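Side-chain contacts in metallo-beta-lactamase superfamily protein (Thermus thermophilus, PDB 2ZWR), which is probably a hydrolase of the metallo-beta-lactamase superfamily, holding a pair of zinc ions in its presumed active site: residues Val18-Glu22 with Gly23-Ile27; Thr53-Phe57 with Asp58-Ala62; Pro186-Thr189 with Leu190-Ala194. All coordinates share one frame; numbering follows the deposited sequence.

Interaction 1 of 3, residues Val18-Glu22 with Gly23-Ile27; sequences VETGE and GPVLI. With ZN (zinc ion), chain H.
Thr20 meets Gly23 through its hydroxyl: OG1 of Thr20 donates to Gly23 O at 2.7 Å, in the carbonyl plane and on a lone pair. The same oxygen also accepts a longer, bent bond from Thr20 N, which stands 68° out of that plane. OG1 of Thr20 is itself an acceptor, taking Glu22 N at 3.0 Å to form an ST turn inside the type I turn from Thr20 to Gly23. With chi1 at 86° the hydroxyl lies between the backbone N and the carbonyl carbon, near both its partners, while CG2 points to Val25. There Thr20 CG2 lies 3.8 Å from Val25 CG2, the two side chains crossing at about a right angle. The turn joins strands 13-20 and 23-27, a beta hairpin in one of the two mixed sheets of the metallo-beta-lactamase fold. Val18 and Val25 form an antiparallel hydrogen-bonded pair, with Val18 N to Val25 O and Val25 N to Val18 O both at 2.8 Å. Val18 CG2 reaches Ile27 CD1 at 4.1 Å. Farther out, Val18, Val25 and Ile27 pack on the other sheet: Phe141 receives Val18 and Ile27, while Phe117 receives Val18 and Val25. On the other face of the hairpin, Glu19 makes a salt bridge with Arg2. At the exposed tip, the carboxylate of Glu22 straddles a zinc ion, OE1 at 2.4 Å and OE2 at 2.5 Å from the metal, and a water is a further ligand.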
loop_
_atom_site.group_PDB
_atom_site.type_symbol
_atom_site.label_atom_id
_atom_site.label_comp_id
_atom_site.label_asym_id
_atom_site.label_seq_id
_atom_site.Cartn_x
_atom_site.Cartn_y
_atom_site.Cartn_z
ATOM N N VAL A 18 -2.936 -4.033 -10.462
ATOM C CA VAL A 18 -2.808 -5.484 -10.408
ATOM C C VAL A 18 -4.048 -6.109 -11.028
ATOM O O VAL A 18 -5.174 -5.796 -10.626
ATOM C CB VAL A 18 -2.670 -5.993 -8.939
ATOM C CG1 VAL A 18 -2.496 -7.512 -8.900
ATOM C CG2 VAL A 18 -1.514 -5.280 -8.214
ATOM N N GLU A 19 -3.839 -6.988 -12.000
ATOM C CA GLU A 19 -4.935 -7.774 -12.558
ATOM C C GLU A 19 -5.149 -8.991 -11.667
ATOM O O GLU A 19 -4.255 -9.797 -11.499
ATOM C CB GLU A 19 -4.648 -8.191 -14.010
ATOM C CG GLU A 19 -5.880 -8.778 -14.735
ATOM C CD GLU A 19 -5.700 -8.933 -16.257
ATOM O OE1 GLU A 19 -4.547 -8.867 -16.759
ATOM O OE2 GLU A 19 -6.730 -9.126 -16.952
ATOM N N THR A 20 -6.331 -9.112 -11.078
ATOM C CA THR A 20 -6.642 -10.276 -10.247
ATOM C C THR A 20 -7.655 -11.173 -10.966
ATOM O O THR A 20 -8.204 -10.802 -12.008
ATOM C CB THR A 20 -7.160 -9.864 -8.830
ATOM O OG1 THR A 20 -8.575 -9.628 -8.860
ATOM C CG2 THR A 20 -6.441 -8.600 -8.318
ATOM N N GLY A 21 -7.896 -12.357 -10.412
ATOM C CA GLY A 21 -8.934 -13.248 -10.934
ATOM C C GLY A 21 -10.333 -12.654 -10.832
ATOM O O GLY A 21 -11.265 -13.142 -11.479
ATOM N N GLU A 22 -10.477 -11.603 -10.019
ATOM C CA GLU A 22 -11.745 -10.883 -9.873
ATOM C C GLU A 22 -11.734 -9.492 -10.507
ATOM O O GLU A 22 -12.591 -8.657 -10.209
ATOM C CB GLU A 22 -12.126 -10.769 -8.399
ATOM C CG GLU A 22 -12.611 -12.079 -7.797
ATOM C CD GLU A 22 -12.365 -12.162 -6.306
ATOM O OE1 GLU A 22 -12.708 -11.208 -5.576
ATOM O OE2 GLU A 22 -11.827 -13.192 -5.857
ATOM N N GLY A 23 -10.781 -9.242 -11.392
ATOM C CA GLY A 23 -10.677 -7.932 -12.029
ATOM C C GLY A 23 -9.538 -7.103 -11.456
ATOM O O GLY A 23 -8.967 -7.454 -10.417
ATOM N N PRO A 24 -9.200 -5.994 -12.131
ATOM C CA PRO A 24 -8.072 -5.156 -11.724
ATOM C C PRO A 24 -8.322 -4.384 -10.437
ATOM O O PRO A 24 -9.449 -3.950 -10.170
ATOM C CB PRO A 24 -7.916 -4.176 -12.905
ATOM C CG PRO A 24 -8.732 -4.770 -14.025
ATOM C CD PRO A 24 -9.850 -5.471 -13.342
ATOM N N VAL A 25 -7.272 -4.242 -9.637
ATOM C CA VAL A 25 -7.283 -3.335 -8.493
ATOM C C VAL A 25 -6.075 -2.413 -8.540
ATOM O O VAL A 25 -5.032 -2.745 -9.118
ATOM C CB VAL A 25 -7.288 -4.063 -7.104
ATOM C CG1 VAL A 25 -8.624 -4.705 -6.842
ATOM C CG2 VAL A 25 -6.129 -5.084 -6.980
ATOM N N LEU A 26 -6.229 -1.266 -7.894
ATOM C CA LEU A 26 -5.176 -0.296 -7.776
ATOM C C LEU A 26 -4.789 -0.129 -6.304
ATOM O O LEU A 26 -5.612 0.285 -5.486
ATOM C CB LEU A 26 -5.647 1.026 -8.381
ATOM C CG LEU A 26 -4.701 2.218 -8.297
ATOM C CD1 LEU A 26 -3.350 1.891 -8.901
ATOM C CD2 LEU A 26 -5.374 3.409 -8.978
ATOM N N ILE A 27 -3.535 -0.468 -5.992
ATOM C CA ILE A 27 -2.981 -0.386 -4.637
ATOM C C ILE A 27 -2.189 0.908 -4.413
ATOM O O ILE A 27 -1.237 1.187 -5.146
ATOM C CB ILE A 27 -2.064 -1.614 -4.334
ATOM C CG1 ILE A 27 -2.866 -2.917 -4.424
ATOM C CG2 ILE A 27 -1.357 -1.482 -2.971
ATOM C CD1 ILE A 27 -2.020 -4.195 -4.295
HETATM ZN ZN ZN H . -13.058 -12.698 -3.708
HETATM O O HOH W 1 -11.087 -13.386 -2.733
#

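Interaction 2 of 3, residues Thr53-Phe57 with Asp58-Ala62; sequences THAHF and DHVGA. With ZN (zinc ion), chain D; ZN (zinc ion), chain C.
His54 leans over one face of the His59 imidazole, its CE1 standing 3.3 Å above the plane near the centre of that ring; the two ring planes make 49°. His54, His56, Asp58 and His59 make up the HxHxDH motif of the metallo-beta-lactamase superfamily, whose side chains divide between two zinc ions. At the edge of the His59 ring, near its plane, lies the carbonyl oxygen of His56. The edge of the His54 ring carries a bond in its plane, from His54 ND1 to Thr53 OG1 at 2.9 Å. One metal is held by His54 NE2 and His56 ND1, both at 2.2 Å, the other by Asp58 OD2 at 2.3 Å and His59 NE2 at 2.1 Å. His125 joins the first site, His184 the second, and Asp144 binds both ions. Behind the ligands, Asp28 is hydrogen-bonded to both His59 ND1 and Thr53 OG1. Within the loop His59 N donates to His56 O at 2.9 Å. Asp58 has CG between its backbone N and carbonyl carbon (chi1 57°), which points OD2 at the second zinc ion; the water bridging the two metals donates a hydrogen bond to Asp58 OD1, its oxygen 2.7 Å from OD1.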
loop_
_atom_site.group_PDB
_atom_site.type_symbol
_atom_site.label_atom_id
_atom_site.label_comp_id
_atom_site.label_asym_id
_atom_site.label_seq_id
_atom_site.Cartn_x
_atom_site.Cartn_y
_atom_site.Cartn_z
ATOM N N THR A 53 -2.716 -0.093 1.682
ATOM C CA THR A 53 -1.872 -0.717 2.706
ATOM C C THR A 53 -1.921 0.122 3.959
ATOM O O THR A 53 -1.990 -0.413 5.062
ATOM C CB THR A 53 -0.382 -0.890 2.273
ATOM O OG1 THR A 53 0.226 0.400 2.086
ATOM C CG2 THR A 53 -0.251 -1.764 1.010
ATOM N N HIS A 54 -1.896 1.444 3.784
ATOM C CA HIS A 54 -2.082 2.387 4.894
ATOM C C HIS A 54 -2.396 3.786 4.356
ATOM O O HIS A 54 -2.455 3.977 3.136
ATOM C CB HIS A 54 -0.870 2.369 5.842
ATOM C CG HIS A 54 0.399 2.908 5.242
ATOM N ND1 HIS A 54 1.014 2.335 4.151
ATOM C CD2 HIS A 54 1.188 3.942 5.615
ATOM C CE1 HIS A 54 2.114 3.007 3.864
ATOM N NE2 HIS A 54 2.243 3.987 4.738
ATOM N N ALA A 55 -2.596 4.750 5.255
ATOM C CA ALA A 55 -3.102 6.082 4.882
ATOM C C ALA A 55 -2.169 7.256 5.174
ATOM O O ALA A 55 -2.639 8.378 5.349
ATOM C CB ALA A 55 -4.466 6.336 5.507
ATOM N N HIS A 56 -0.857 7.028 5.216
ATOM C CA HIS A 56 0.060 8.153 5.079
ATOM C C HIS A 56 -0.217 8.870 3.752
ATOM O O HIS A 56 -0.567 8.231 2.740
ATOM C CB HIS A 56 1.510 7.717 5.152
ATOM C CG HIS A 56 1.938 7.319 6.520
ATOM N ND1 HIS A 56 2.944 6.402 6.744
ATOM C CD2 HIS A 56 1.483 7.691 7.741
ATOM C CE1 HIS A 56 3.100 6.239 8.047
ATOM N NE2 HIS A 56 2.226 7.007 8.670
ATOM N N PHE A 57 -0.068 10.191 3.774
ATOM C CA PHE A 57 -0.422 11.036 2.635
ATOM C C PHE A 57 0.243 10.658 1.308
ATOM O O PHE A 57 -0.344 10.885 0.241
ATOM C CB PHE A 57 -0.220 12.527 2.960
ATOM C CG PHE A 57 1.235 12.980 3.020
ATOM C CD1 PHE A 57 1.859 13.181 4.249
ATOM C CD2 PHE A 57 1.953 13.266 1.853
ATOM C CE1 PHE A 57 3.192 13.624 4.328
ATOM C CE2 PHE A 57 3.291 13.712 1.917
ATOM C CZ PHE A 57 3.908 13.889 3.158
ATOM N N ASP A 58 1.451 10.089 1.363
ATOM C CA ASP A 58 2.149 9.679 0.136
ATOM C C ASP A 58 1.535 8.440 -0.518
ATOM O O ASP A 58 1.931 8.055 -1.622
ATOM C CB ASP A 58 3.667 9.509 0.370
ATOM C CG ASP A 58 3.992 8.505 1.474
ATOM O OD1 ASP A 58 3.406 8.585 2.572
ATOM O OD2 ASP A 58 4.845 7.630 1.242
ATOM N N HIS A 59 0.554 7.831 0.146
ATOM C CA HIS A 59 -0.122 6.648 -0.387
ATOM C C HIS A 59 -1.553 6.929 -0.848
ATOM O O HIS A 59 -2.185 6.070 -1.467
ATOM C CB HIS A 59 -0.061 5.493 0.634
ATOM C CG HIS A 59 1.329 4.972 0.850
ATOM N ND1 HIS A 59 1.776 3.785 0.307
ATOM C CD2 HIS A 59 2.387 5.509 1.499
ATOM C CE1 HIS A 59 3.046 3.608 0.623
ATOM N NE2 HIS A 59 3.444 4.645 1.337
ATOM N N VAL A 60 -2.056 8.134 -0.566
ATOM C CA VAL A 60 -3.488 8.452 -0.788
ATOM C C VAL A 60 -3.753 9.754 -1.569
ATOM O O VAL A 60 -4.911 10.142 -1.770
ATOM C CB VAL A 60 -4.295 8.476 0.559
ATOM C CG1 VAL A 60 -4.196 7.124 1.298
ATOM C CG2 VAL A 60 -3.825 9.631 1.462
ATOM N N GLY A 61 -2.693 10.415 -2.029
ATOM C CA GLY A 61 -2.819 11.708 -2.715
ATOM C C GLY A 61 -3.557 11.734 -4.055
ATOM O O GLY A 61 -3.937 12.814 -4.527
ATOM N N ALA A 62 -3.746 10.560 -4.672
ATOM C CA ALA A 62 -4.451 10.443 -5.947
ATOM C C ALA A 62 -5.790 9.755 -5.790
ATOM O O ALA A 62 -6.490 9.531 -6.773
ATOM C CB ALA A 62 -3.607 9.692 -6.963
HETATM ZN ZN ZN D . 3.976 5.208 5.270
HETATM ZN ZN ZN C . 5.149 5.543 2.204
HETATM O O HOH W 2 4.661 6.488 3.789
#

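Interaction 3 of 3, residues Pro186-Thr189 with Leu190-Ala194; sequences PGTT and LGLEA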
loop_
_atom_site.group_PDB
_atom_site.type_symbol
_atom_site.label_atom_id
_atom_site.label_comp_id
_atom_site.label_asym_id
_atom_site.label_seq_id
_atom_site.Cartn_x
_atom_site.Cartn_y
_atom_site.Cartn_z
ATOM N N PRO A 186 12.921 -0.501 -4.720
ATOM C CA PRO A 186 12.778 -1.645 -5.627
ATOM C C PRO A 186 12.138 -2.862 -4.979
ATOM O O PRO A 186 12.055 -2.957 -3.745
ATOM C CB PRO A 186 14.220 -1.972 -6.028
ATOM C CG PRO A 186 15.075 -1.402 -4.981
ATOM C CD PRO A 186 14.291 -0.377 -4.197
ATOM N N GLY A 187 11.692 -3.789 -5.816
ATOM C CA GLY A 187 11.117 -5.030 -5.329
ATOM C C GLY A 187 12.205 -5.893 -4.730
ATOM O O GLY A 187 13.391 -5.658 -4.958
ATOM N N THR A 188 11.791 -6.899 -3.971
ATOM C CA THR A 188 12.715 -7.817 -3.310
ATOM C C THR A 188 11.969 -9.141 -3.072
ATOM O O THR A 188 10.870 -9.346 -3.621
ATOM C CB THR A 188 13.298 -7.184 -1.993
ATOM O OG1 THR A 188 14.314 -8.028 -1.442
ATOM C CG2 THR A 188 12.233 -6.926 -0.957
ATOM N N THR A 189 12.568 -10.044 -2.298
ATOM C CA THR A 189 11.887 -11.263 -1.865
ATOM C C THR A 189 12.072 -11.381 -0.366
ATOM O O THR A 189 12.950 -10.735 0.209
ATOM C CB THR A 189 12.441 -12.549 -2.547
ATOM O OG1 THR A 189 13.785 -12.788 -2.104
ATOM C CG2 THR A 189 12.388 -12.457 -4.081
ATOM N N LEU A 190 11.253 -12.200 0.278
ATOM C CA LEU A 190 11.419 -12.404 1.706
ATOM C C LEU A 190 12.750 -13.097 2.009
ATOM O O LEU A 190 13.398 -12.781 2.999
ATOM C CB LEU A 190 10.236 -13.160 2.303
ATOM C CG LEU A 190 8.912 -12.394 2.412
ATOM C CD1 LEU A 190 7.846 -13.289 3.040
ATOM C CD2 LEU A 190 9.055 -11.100 3.224
ATOM N N GLY A 191 13.161 -14.015 1.133
ATOM C CA GLY A 191 14.428 -14.742 1.285
ATOM C C GLY A 191 15.662 -13.850 1.152
ATOM O O GLY A 191 16.609 -13.980 1.916
ATOM N N LEU A 192 15.653 -12.941 0.182
ATOM C CA LEU A 192 16.753 -11.994 0.031
ATOM C C LEU A 192 16.908 -11.115 1.277
ATOM O O LEU A 192 18.019 -10.913 1.764
ATOM C CB LEU A 192 16.585 -11.126 -1.226
ATOM C CG LEU A 192 17.541 -9.919 -1.401
ATOM C CD1 LEU A 192 19.032 -10.324 -1.427
ATOM C CD2 LEU A 192 17.198 -9.130 -2.660
ATOM N N GLU A 193 15.802 -10.589 1.784
ATOM C CA GLU A 193 15.854 -9.756 2.987
ATOM C C GLU A 193 16.271 -10.555 4.225
ATOM O O GLU A 193 16.992 -10.037 5.082
ATOM C CB GLU A 193 14.531 -9.004 3.216
ATOM C CG GLU A 193 14.181 -8.003 2.106
ATOM C CD GLU A 193 15.336 -7.070 1.750
ATOM O OE1 GLU A 193 15.710 -7.017 0.558
ATOM O OE2 GLU A 193 15.887 -6.402 2.665
ATOM N N ALA A 194 15.844 -11.811 4.313
ATOM C CA ALA A 194 16.318 -12.698 5.387
ATOM C C ALA A 194 17.852 -12.791 5.417
ATOM O O ALA A 194 18.452 -12.907 6.482
ATOM C CB ALA A 194 15.693 -14.097 5.266
#
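Thr189 and Leu192 are joined by a helix cap: Thr189 is the N-cap of helix 190-196, and its OG1 accepts from Leu192 N at 3.0 Å with a nearly straight N-H...O angle of 163°. This hydroxyl sits between the backbone N and the carbonyl carbon of its own residue (chi1 67°), which turns it over the first turn of the helix to meet an amide there. The backbone adds the first regular helical bond, Glu193 N to Thr189 O at 3.3 Å, so Thr189 serves the helix end with both its side chain and its carbonyl.

A second hydroxyl, from the preceding residue of the edge strand 188-189, makes a bond between side chains. Thr188 OG1 donates to Glu193 OE1 at 2.6 Å, and the carboxylate oxygen receives it on its anti lone pair, the one directed away from OE2. The glutamate chain bends at chi2 (-49°), which brings its carboxylate back beside the strand, and the two side chains cross at about a right angle. That carboxylate is well satisfied: OE1 also forms a salt bridge with Arg148, while OE2 bonds to Gly149 N and Asn197 ND2. Arg148 would be expected to keep the glutamate ionised.

The remaining contacts are van der Waals. Thr188 CG2 touches the glutamate stem, 3.8 Å from Glu193 CG. Leu190 turns away to the other side, packing on Leu146, Leu174 and Val180, the last in the neighbouring strand 179-182. Leu192, more exposed, stands over both threonine hydroxyls: its CB is 3.4 Å from Thr189 OG1, and its CD2 is 3.3 Å from Thr188 OG1.

In the fold
Interaction 2 supplies four of the seven protein ligands of the dinuclear zinc site, and the other two interactions lie around it in different parts of the fold. Interaction 1 touches it directly, with Ile27 CG2 packed 4.1 Å from Thr53 CG2, although the two centres are about 18 Å apart. Just beyond Ile27 comes Asp28, the partner of Thr53 and His59, so the hairpin strand leads straight into the second shell of the metals. Interaction 3 is more remote, its centre about 23 Å from each of the others and its nearest atoms about 12 Å from interaction 2. It follows soon after the zinc ligand His184, whose side chain is about 11 Å from that of Thr188.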